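Programmed cell death 6-interacting protein (Homo sapiens, PDB 5WA1) takes part in multivesicular body biogenesis, membrane repair and cytokinesis, here as its Bro1 domain, which binds ESCRT-III subunits of the CHMP4 family. Local coordinates at residues 238-243 with 353-358. Sequence-based numbering, arbitrary orientation.
Sequences ANQAAD and IGKATL
N239, Q240 and D243, on one face of helix 231-252, meet an extended segment, 353-358, that runs across the helix in a polar surface contact of the Bro1 domain, a largely helical fold related to TPR repeats. The segment belongs to the long tail after helix 319-340, and both partners lie in the region that binds CHMP4 proteins. The small A238 and A241 instead pack on M273 of helix 262-287.

The short amide of N239 suits its place by bringing an N-H donor to the main chain of the tail. CG anti to the backbone N (chi1 -158°) swings this amide out from the helix, and ND2 donates to G354 O at 3.0 Å. The bond is nearly straight at the hydrogen (163°); G354 O lies close to the amide plane of N239, but the donor sits above the carbonyl plane. Q240 packs through its aliphatic part: CB touches A356 O at 3.4 Å, and CG lies 3.9 Å from T357 CB, the two side chains running side by side. A bend at chi2 then rests OE1 against K355 CB (3.5 Å) in van der Waals contact. T357 OG1 is hydrogen-bonded to Y244, Q217 of helix 202-226 donates to A356 O, and A356 and L358 also pack against apolar side chains of the bound CHMP4C peptide.

K355 suits an exposed place because its long chain, extended beyond CG, can lie over the helix and still carry its charge to an acid one turn on from N239. There it crosses D243 at about a right angle, and NZ forms a salt bridge 2.6 Å long with the syn side of D243 OD2, 27° out of the carboxylate plane.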
ATOM      1  N   ALA A 238       1.911  16.978  -4.703  1.00 38.92           N
ATOM      2  CA  ALA A 238       2.097  17.018  -3.258  1.00 39.73           C
ATOM      3  C   ALA A 238       0.787  17.292  -2.539  1.00 41.16           C
ATOM      4  O   ALA A 238       0.493  16.676  -1.508  1.00 39.01           O
ATOM      5  CB  ALA A 238       3.141  18.081  -2.886  1.00 36.76           C
ATOM      6  N   ASN A 239      -0.007  18.230  -3.058  1.00 35.55           N
ATOM      7  CA  ASN A 239      -1.259  18.572  -2.392  1.00 36.77           C
ATOM      8  C   ASN A 239      -2.194  17.369  -2.356  1.00 45.27           C
ATOM      9  O   ASN A 239      -2.874  17.118  -1.350  1.00 37.26           O
ATOM     10  CB  ASN A 239      -1.917  19.750  -3.105  1.00 36.77           C
ATOM     11  CG  ASN A 239      -2.887  20.499  -2.215  1.00 44.82           C
ATOM     12  OD1 ASN A 239      -2.721  20.548  -0.995  1.00 43.75           O
ATOM     13  ND2 ASN A 239      -3.916  21.072  -2.818  1.00 39.95           N
ATOM     14  N   GLN A 240      -2.233  16.608  -3.447  1.00 41.42           N
ATOM     15  CA  GLN A 240      -3.064  15.409  -3.475  1.00 41.46           C
ATOM     16  C   GLN A 240      -2.554  14.356  -2.496  1.00 35.99           C
ATOM     17  O   GLN A 240      -3.352  13.677  -1.840  1.00 37.86           O
ATOM     18  CB  GLN A 240      -3.114  14.842  -4.893  1.00 34.88           C
ATOM     19  CG  GLN A 240      -3.921  13.552  -4.979  1.00 37.65           C
ATOM     20  CD  GLN A 240      -5.358  13.749  -4.563  1.00 42.53           C
ATOM     21  OE1 GLN A 240      -6.087  14.520  -5.181  1.00 53.91           O
ATOM     22  NE2 GLN A 240      -5.774  13.054  -3.509  1.00 47.53           N
ATOM     23  N   ALA A 241      -1.236  14.183  -2.407  1.00 35.36           N
ATOM     24  CA  ALA A 241      -0.689  13.256  -1.423  1.00 36.93           C
ATOM     25  C   ALA A 241      -1.058  13.678  -0.009  1.00 41.62           C
ATOM     26  O   ALA A 241      -1.344  12.834   0.850  1.00 36.60           O
ATOM     27  CB  ALA A 241       0.828  13.165  -1.578  1.00 32.59           C
ATOM     28  N   ALA A 242      -1.071  14.988   0.246  1.00 36.63           N
ATOM     29  CA  ALA A 242      -1.485  15.488   1.549  1.00 35.84           C
ATOM     30  C   ALA A 242      -2.909  15.068   1.866  1.00 38.14           C
ATOM     31  O   ALA A 242      -3.203  14.646   2.990  1.00 41.15           O
ATOM     32  CB  ALA A 242      -1.344  17.024   1.593  1.00 31.18           C
ATOM     33  N   ASP A 243      -3.810  15.161   0.880  1.00 34.48           N
ATOM     34  CA  ASP A 243      -5.189  14.726   1.089  1.00 33.23           C
ATOM     35  C   ASP A 243      -5.264  13.245   1.449  1.00 35.71           C
ATOM     36  O   ASP A 243      -6.040  12.854   2.333  1.00 37.20           O
ATOM     37  CB  ASP A 243      -6.026  14.995  -0.161  1.00 46.47           C
ATOM     38  CG  ASP A 243      -6.723  16.328  -0.113  1.00 59.54           C
ATOM     39  OD1 ASP A 243      -6.298  17.191   0.684  1.00 62.70           O
ATOM     40  OD2 ASP A 243      -7.699  16.507  -0.868  1.00 63.08           O
ATOM     41  N   ILE A 353      -4.246  25.602  -3.762  1.00 43.00           N
ATOM     42  CA  ILE A 353      -3.462  24.795  -4.688  1.00 47.97           C
ATOM     43  C   ILE A 353      -4.338  23.664  -5.203  1.00 54.48           C
ATOM     44  O   ILE A 353      -5.108  23.060  -4.444  1.00 51.16           O
ATOM     45  CB  ILE A 353      -2.192  24.261  -4.000  1.00 41.19           C
ATOM     46  CG1 ILE A 353      -1.349  25.431  -3.472  1.00 44.42           C
ATOM     47  CG2 ILE A 353      -1.386  23.380  -4.948  1.00 41.57           C
ATOM     48  CD1 ILE A 353      -0.223  25.021  -2.526  1.00 40.95           C
ATOM     49  N   GLY A 354      -4.260  23.398  -6.501  1.00 48.09           N
ATOM     50  CA  GLY A 354      -5.020  22.314  -7.089  1.00 41.24           C
ATOM     51  C   GLY A 354      -4.505  20.958  -6.630  1.00 41.06           C
ATOM     52  O   GLY A 354      -3.596  20.837  -5.808  1.00 40.64           O
ATOM     53  N   LYS A 355      -5.111  19.911  -7.194  1.00 41.90           N
ATOM     54  CA  LYS A 355      -4.781  18.534  -6.846  1.00 45.72           C
ATOM     55  C   LYS A 355      -4.713  17.701  -8.115  1.00 48.95           C
ATOM     56  O   LYS A 355      -5.576  17.822  -8.985  1.00 59.58           O
ATOM     57  CB  LYS A 355      -5.815  17.933  -5.880  1.00 44.36           C
ATOM     58  CG  LYS A 355      -5.633  18.433  -4.456  1.00 57.41           C
ATOM     59  CD  LYS A 355      -6.872  18.260  -3.606  1.00 55.00           C
ATOM     60  CE  LYS A 355      -6.697  19.017  -2.305  1.00 61.83           C
ATOM     61  NZ  LYS A 355      -7.951  19.046  -1.506  1.00 67.18           N
ATOM     62  N   ALA A 356      -3.685  16.859  -8.219  1.00 46.17           N
ATOM     63  CA  ALA A 356      -3.551  15.931  -9.338  1.00 51.03           C
ATOM     64  C   ALA A 356      -3.265  14.533  -8.805  1.00 44.22           C
ATOM     65  O   ALA A 356      -2.227  14.310  -8.172  1.00 45.68           O
ATOM     66  CB  ALA A 356      -2.442  16.374 -10.293  1.00 47.70           C
ATOM     67  N   THR A 357      -4.168  13.593  -9.072  1.00 48.30           N
ATOM     68  CA  THR A 357      -4.012  12.216  -8.618  1.00 43.09           C
ATOM     69  C   THR A 357      -3.502  11.364  -9.777  1.00 45.22           C
ATOM     70  O   THR A 357      -4.120  11.323 -10.845  1.00 48.93           O
ATOM     71  CB  THR A 357      -5.328  11.661  -8.061  1.00 56.15           C
ATOM     72  OG1 THR A 357      -5.237  10.232  -7.939  1.00 55.39           O
ATOM     73  CG2 THR A 357      -6.505  12.026  -8.952  1.00 57.89           C
ATOM     74  N   LEU A 358      -2.361  10.714  -9.569  1.00 43.02           N
ATOM     75  CA  LEU A 358      -1.737   9.838 -10.550  1.00 47.75           C
ATOM     76  C   LEU A 358      -1.894   8.363 -10.218  1.00 55.04           C
ATOM     77  O   LEU A 358      -1.346   7.518 -10.935  1.00 49.00           O
ATOM     78  CB  LEU A 358      -0.242  10.167 -10.667  1.00 53.49           C
ATOM     79  CG  LEU A 358       0.161  11.201 -11.724  1.00 61.30           C
ATOM     80  CD1 LEU A 358       0.075  10.574 -13.097  1.00 69.71           C
ATOM     81  CD2 LEU A 358      -0.721  12.428 -11.657  1.00 62.80           C
TER